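Quinoline 2-oxidoreductase large subunit (Pseudomonas putida, PDB 1T3Q) carries the molybdenum centre of a xanthine dehydrogenase family hydroxylase that oxidises quinoline. Local coordinates at residues T479-H484 and Y540-Y545; A550-G555 and Y630-L635. All coordinates share one frame; numbering follows the deposited sequence.

How the contacts relate
Following the chain from the N terminus, contact 1 begins in the loop between helix 471-476 and strand 486-491. It closes after 55 intervening residues, where 540-545 leads from strand 529-532 toward helix 549-576. Contact 2 then opens on the first turns of that helix and closes at 630-635, the loop joining strand 625-629 to strand 636-649. The two loops run in series, neither crossing nor enclosing the other. In space they adjoin: their centres are about 11 Å apart, strands 486-491 and 625-629 pair antiparallel, and T483 packs against D631. Both border the pterin cytosine dinucleotide, contact 1 at a dithiolene sulfur and a phosphate oxygen, contact 2 at the other phosphate.

Contact 1: residues T479-H484 and Y540-Y545; sequences TPTTTH and YGFGAY. With MCN (pterin cytosine dinucleotide), chain N; SMO (dioxosulfidomolybdenum(VI) ion), chain O.
T483 lies across the ring of F542, and this is the tight part of the contact. Its CA stands over one face, 3.9 Å from the F542 ring centroid and 21° off the normal, in a CH-pi contact displaced toward the rim. With CG anti to its own carbonyl carbon (chi1 -82°), F542 sends the ring to the chain at 482-484, where T482 O comes to 3.2 Å from F542 CZ and T483 CG2 to 3.8 Å from F542 CD2. The backbone beside it is equally close: G541 CA points a hydrogen at H484 O over 3.1 Å, 160° at the hydrogen, while the F542 amide is hydrogen-bonded to D485 OD2. An alanine in place of F542 would probably leave the CA and methyl of T483 without their apolar surface and open a gap between the loops. These loops belong to the molybdopterin-binding part of the fold, and beyond F542 the chain runs directly to the metal centre. There Y545 CA lies 3.4 Å from S8' of the pterin cytosine dinucleotide, one of the two dithiolene sulfurs that ligate molybdenum, and Y545 CB faces the oxo groups. The Y545 ring extends back toward the contact, its OH reaching T483 CG2 at 3.9 Å. Farther along, the H484 and Y540 side chains cross at about a right angle. Y540 O sits in the imidazole plane at the ring edge, 3.6 Å from H484 ND1, a buried nitrogen with no polar partner, and Y610 of the second subunit meets both rings. The opposite end is looser. T481, partly open to solvent, brings just its methyl CG2 to the F542 ring edge, 4.1 Å from CE2, and F542 itself is partly exposed, although F611 of the second subunit packs against it.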
# COMPACT_ATOMS: atom_id res chain seq x y z
N THR B 479 6.40 29.19 25.51
CA THR B 479 7.13 28.16 24.80
C THR B 479 7.11 28.56 23.33
O THR B 479 6.50 27.89 22.49
CB THR B 479 6.46 26.77 24.96
OG1 THR B 479 5.12 26.82 24.47
CG2 THR B 479 6.44 26.37 26.43
N PRO B 480 7.79 29.68 23.00
CA PRO B 480 7.85 30.19 21.63
C PRO B 480 8.11 29.13 20.57
O PRO B 480 9.11 28.40 20.61
CB PRO B 480 8.94 31.27 21.70
CG PRO B 480 9.74 30.89 22.91
CD PRO B 480 8.69 30.43 23.88
N THR B 481 7.19 29.06 19.61
CA THR B 481 7.27 28.10 18.52
C THR B 481 6.35 28.57 17.40
O THR B 481 5.20 28.93 17.65
CB THR B 481 6.77 26.71 18.96
OG1 THR B 481 7.42 26.31 20.17
CG2 THR B 481 7.03 25.68 17.88
N THR B 482 6.86 28.60 16.17
CA THR B 482 6.05 28.98 15.02
C THR B 482 5.44 27.69 14.48
O THR B 482 6.15 26.71 14.27
CB THR B 482 6.91 29.63 13.91
OG1 THR B 482 7.28 30.96 14.31
CG2 THR B 482 6.13 29.71 12.61
N THR B 483 4.14 27.69 14.25
CA THR B 483 3.50 26.49 13.72
C THR B 483 3.26 26.64 12.23
O THR B 483 3.35 27.74 11.69
CB THR B 483 2.14 26.22 14.40
OG1 THR B 483 1.31 27.38 14.31
CG2 THR B 483 2.36 25.86 15.87
N HIS B 484 2.97 25.53 11.56
CA HIS B 484 2.70 25.52 10.13
C HIS B 484 1.70 24.39 9.92
O HIS B 484 1.96 23.25 10.30
CB HIS B 484 3.99 25.27 9.35
CG HIS B 484 3.87 25.51 7.88
ND1 HIS B 484 3.26 24.62 7.02
CD2 HIS B 484 4.29 26.54 7.11
CE1 HIS B 484 3.31 25.09 5.79
NE2 HIS B 484 3.93 26.25 5.81
N TYR B 540 1.49 19.84 4.97
CA TYR B 540 2.44 19.77 6.07
C TYR B 540 1.82 20.45 7.28
O TYR B 540 1.33 21.57 7.19
CB TYR B 540 3.74 20.49 5.69
CG TYR B 540 4.85 20.30 6.70
CD1 TYR B 540 4.87 21.01 7.89
CD2 TYR B 540 5.86 19.36 6.48
CE1 TYR B 540 5.87 20.81 8.84
CE2 TYR B 540 6.86 19.15 7.42
CZ TYR B 540 6.86 19.87 8.60
OH TYR B 540 7.83 19.63 9.54
N GLY B 541 1.85 19.77 8.42
CA GLY B 541 1.26 20.35 9.62
C GLY B 541 1.75 19.74 10.91
O GLY B 541 2.33 18.66 10.92
N PHE B 542 1.50 20.44 12.01
CA PHE B 542 1.92 19.98 13.32
C PHE B 542 1.07 18.84 13.88
O PHE B 542 1.43 18.22 14.88
CB PHE B 542 1.95 21.16 14.30
CG PHE B 542 3.21 21.99 14.21
CD1 PHE B 542 3.72 22.39 12.98
CD2 PHE B 542 3.89 22.37 15.37
CE1 PHE B 542 4.89 23.15 12.90
CE2 PHE B 542 5.07 23.13 15.30
CZ PHE B 542 5.57 23.52 14.06
N GLY B 543 -0.07 18.57 13.24
CA GLY B 543 -0.92 17.49 13.71
C GLY B 543 -2.00 17.88 14.69
O GLY B 543 -2.28 19.06 14.90
N ALA B 544 -2.62 16.87 15.30
CA ALA B 544 -3.69 17.09 16.27
C ALA B 544 -3.17 17.01 17.70
O ALA B 544 -2.65 15.98 18.14
CB ALA B 544 -4.80 16.07 16.05
N TYR B 545 -3.33 18.11 18.43
CA TYR B 545 -2.91 18.21 19.82
C TYR B 545 -3.40 19.56 20.32
O TYR B 545 -3.83 20.39 19.52
CB TYR B 545 -1.38 18.10 19.93
CG TYR B 545 -0.62 19.23 19.26
CD1 TYR B 545 -0.49 20.47 19.89
CD2 TYR B 545 -0.06 19.07 18.00
CE1 TYR B 545 0.18 21.53 19.26
CE2 TYR B 545 0.61 20.11 17.37
CZ TYR B 545 0.72 21.34 18.01
OH TYR B 545 1.37 22.38 17.38
N1 MCN N . -15.30 19.33 17.47
C2 MCN N . -16.51 19.81 16.87
N3 MCN N . -16.72 21.17 17.07
C4 MCN N . -15.89 22.04 17.76
C5 MCN N . -14.67 21.49 18.37
C6 MCN N . -14.38 20.16 18.22
O2 MCN N . -17.26 19.06 16.29
N4 MCN N . -16.18 23.32 17.88
C1' MCN N . -15.01 17.80 17.24
C2D MCN N . -13.99 17.58 16.03
O2' MCN N . -14.32 16.33 15.32
C3' MCN N . -12.64 17.58 16.72
C4D MCN N . -12.88 16.89 18.04
O4D MCN N . -14.33 17.15 18.35
O3' MCN N . -11.66 16.85 15.89
C5' MCN N . -11.87 17.24 19.17
O5' MCN N . -11.85 18.64 19.23
PA MCN N . -10.55 19.53 19.10
O1A MCN N . -10.64 20.23 17.78
O2A MCN N . -10.50 20.30 20.41
O3A MCN N . -9.15 18.69 19.20
PB MCN N . -8.42 17.75 18.13
O1B MCN N . -7.10 18.39 17.83
O2B MCN N . -9.31 17.44 16.96
O3B MCN N . -8.21 16.38 18.92
C10 MCN N . -7.14 16.21 19.82
C9' MCN N . -7.73 16.28 21.18
C8' MCN N . -6.55 16.02 22.14
S8' MCN N . -5.23 17.23 22.08
C7' MCN N . -6.44 15.00 23.00
S7' MCN N . -5.06 14.70 24.09
C6' MCN N . -7.59 13.94 23.02
C7 MCN N . -8.89 14.55 22.56
O9' MCN N . -8.74 15.18 21.30
N5' MCN N . -7.05 12.74 22.25
C4A MCN N . -8.17 11.90 21.89
N8' MCN N . -9.95 13.49 22.43
C4B MCN N . -9.54 12.19 22.00
N1' MCN N . -10.61 11.33 21.64
C2' MCN N . -10.23 10.13 21.14
N2' MCN N . -11.21 9.27 20.79
N3' MCN N . -8.91 9.77 20.96
C4' MCN N . -7.77 10.59 21.30
O4' MCN N . -6.64 10.20 21.11
S SMO O . -2.34 16.00 25.25
MO SMO O . -3.41 16.39 23.44
OM2 SMO O . -2.70 17.94 23.77
OM1 SMO O . -2.46 15.55 22.32

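Contact 2: residues A550-G555 and Y630-L635; sequences AVIGAG and YDPSDL. With MCN (pterin cytosine dinucleotide), chain N.
G555 CA sits over the centre of the Y630 ring, 3.3 Å from its centroid and only 9° off the normal, a close CH-pi contact. A beta carbon at this position would fall 2.1 Å from Y630 CD1, so the absence of a side chain is what lets the ring lie flat on the helix. In Y630, CG anti to the backbone N (chi1 163°) carries the ring out from the loop and lays its face on G555. One turn back along the helix, V551 CG1 passes the phenol obliquely, 4.0 Å from Y630 OH, and I552 CD1 meets P632 CD at 3.9 Å. P632 N covers the other face of the ring, toward its rim, and the tyrosine is therefore held between helix and its own loop. V551 O, near Y630 CE1, is already taken by the amide of G555. Farther out, Y630 OH bonds to L733 O, fixing the far end of the ring. At the start of helix 549-576, A550 N donates to O1A of the pterin cytosine dinucleotide over 2.8 Å. Across the segments the contact rests on CH-pi and apolar packing, whereas the helix start meets a phosphate, whose negative charge the helix dipole probably helps to stabilise.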
# COMPACT_ATOMS: atom_id res chain seq x y z
N ALA B 550 -10.08 20.95 15.13
CA ALA B 550 -11.25 21.62 14.57
C ALA B 550 -10.90 23.02 14.08
O ALA B 550 -11.27 23.40 12.98
CB ALA B 550 -12.35 21.69 15.62
N VAL B 551 -10.17 23.77 14.90
CA VAL B 551 -9.78 25.13 14.55
C VAL B 551 -8.81 25.19 13.38
O VAL B 551 -9.08 25.85 12.38
CB VAL B 551 -9.16 25.86 15.76
CG1 VAL B 551 -8.54 27.19 15.32
CG2 VAL B 551 -10.24 26.11 16.81
N ILE B 552 -7.68 24.51 13.52
CA ILE B 552 -6.66 24.48 12.48
C ILE B 552 -7.22 23.89 11.20
O ILE B 552 -6.91 24.37 10.10
CB ILE B 552 -5.44 23.66 12.93
CG1 ILE B 552 -4.78 24.32 14.15
CG2 ILE B 552 -4.44 23.54 11.80
CD1 ILE B 552 -4.25 25.73 13.87
N GLY B 553 -8.04 22.86 11.33
CA GLY B 553 -8.64 22.24 10.17
C GLY B 553 -9.58 23.22 9.49
O GLY B 553 -9.51 23.41 8.28
N ALA B 554 -10.45 23.85 10.28
CA ALA B 554 -11.39 24.82 9.72
C ALA B 554 -10.62 25.92 8.99
O ALA B 554 -10.93 26.26 7.85
CB ALA B 554 -12.25 25.43 10.83
N GLY B 555 -9.61 26.47 9.66
CA GLY B 555 -8.82 27.53 9.06
C GLY B 555 -8.06 27.17 7.80
O GLY B 555 -8.14 27.89 6.80
N TYR B 630 -2.63 27.78 7.74
CA TYR B 630 -3.43 28.66 8.58
C TYR B 630 -2.90 28.66 10.00
O TYR B 630 -2.43 27.64 10.51
CB TYR B 630 -4.91 28.23 8.56
CG TYR B 630 -5.75 28.79 9.69
CD1 TYR B 630 -5.91 28.10 10.88
CD2 TYR B 630 -6.42 30.01 9.54
CE1 TYR B 630 -6.71 28.59 11.91
CE2 TYR B 630 -7.23 30.51 10.57
CZ TYR B 630 -7.37 29.79 11.74
OH TYR B 630 -8.19 30.25 12.75
N ASP B 631 -2.98 29.82 10.64
CA ASP B 631 -2.50 30.00 12.00
C ASP B 631 -3.35 31.15 12.57
O ASP B 631 -3.34 32.24 12.03
CB ASP B 631 -1.01 30.37 11.94
CG ASP B 631 -0.34 30.35 13.30
OD1 ASP B 631 -0.87 29.72 14.24
OD2 ASP B 631 0.75 30.96 13.42
N PRO B 632 -4.12 30.89 13.63
CA PRO B 632 -4.94 31.98 14.18
C PRO B 632 -4.12 33.22 14.54
O PRO B 632 -2.97 33.12 14.95
CB PRO B 632 -5.62 31.34 15.39
CG PRO B 632 -4.78 30.12 15.69
CD PRO B 632 -4.38 29.63 14.34
N SER B 633 -4.75 34.39 14.39
CA SER B 633 -4.09 35.66 14.66
C SER B 633 -4.00 35.99 16.15
O SER B 633 -3.32 36.94 16.54
CB SER B 633 -4.83 36.78 13.94
OG SER B 633 -6.17 36.84 14.37
N ASP B 634 -4.67 35.20 16.98
CA ASP B 634 -4.67 35.46 18.41
C ASP B 634 -5.14 34.19 19.12
O ASP B 634 -5.42 33.17 18.48
CB ASP B 634 -5.63 36.63 18.69
CG ASP B 634 -5.42 37.28 20.05
OD1 ASP B 634 -6.15 38.25 20.34
OD2 ASP B 634 -4.55 36.84 20.82
N LEU B 635 -5.23 34.25 20.45
CA LEU B 635 -5.69 33.11 21.21
C LEU B 635 -7.15 32.85 20.83
O LEU B 635 -7.86 33.76 20.43
CB LEU B 635 -5.64 33.40 22.71
CG LEU B 635 -4.33 33.86 23.35
CD1 LEU B 635 -4.55 34.07 24.84
CD2 LEU B 635 -3.24 32.83 23.11
N1 MCN N . -15.30 19.33 17.47
C2 MCN N . -16.51 19.81 16.87
N3 MCN N . -16.72 21.17 17.07
C4 MCN N . -15.89 22.04 17.76
C5 MCN N . -14.67 21.49 18.37
C6 MCN N . -14.38 20.16 18.22
O2 MCN N . -17.26 19.06 16.29
N4 MCN N . -16.18 23.32 17.88
C1' MCN N . -15.01 17.80 17.24
C2D MCN N . -13.99 17.58 16.03
O2' MCN N . -14.32 16.33 15.32
C3' MCN N . -12.64 17.58 16.72
C4D MCN N . -12.88 16.89 18.04
O4D MCN N . -14.33 17.15 18.35
O3' MCN N . -11.66 16.85 15.89
C5' MCN N . -11.87 17.24 19.17
O5' MCN N . -11.85 18.64 19.23
PA MCN N . -10.55 19.53 19.10
O1A MCN N . -10.64 20.23 17.78
O2A MCN N . -10.50 20.30 20.41
O3A MCN N . -9.15 18.69 19.20
PB MCN N . -8.42 17.75 18.13
O1B MCN N . -7.10 18.39 17.83
O2B MCN N . -9.31 17.44 16.96
O3B MCN N . -8.21 16.38 18.92
C10 MCN N . -7.14 16.21 19.82
C9' MCN N . -7.73 16.28 21.18
C8' MCN N . -6.55 16.02 22.14
S8' MCN N . -5.23 17.23 22.08
C7' MCN N . -6.44 15.00 23.00
S7' MCN N . -5.06 14.70 24.09
C6' MCN N . -7.59 13.94 23.02
C7 MCN N . -8.89 14.55 22.56
O9' MCN N . -8.74 15.18 21.30
N5' MCN N . -7.05 12.74 22.25
C4A MCN N . -8.17 11.90 21.89
N8' MCN N . -9.95 13.49 22.43
C4B MCN N . -9.54 12.19 22.00
N1' MCN N . -10.61 11.33 21.64
C2' MCN N . -10.23 10.13 21.14
N2' MCN N . -11.21 9.27 20.79
N3' MCN N . -8.91 9.77 20.96
C4' MCN N . -7.77 10.59 21.30
O4' MCN N . -6.64 10.20 21.11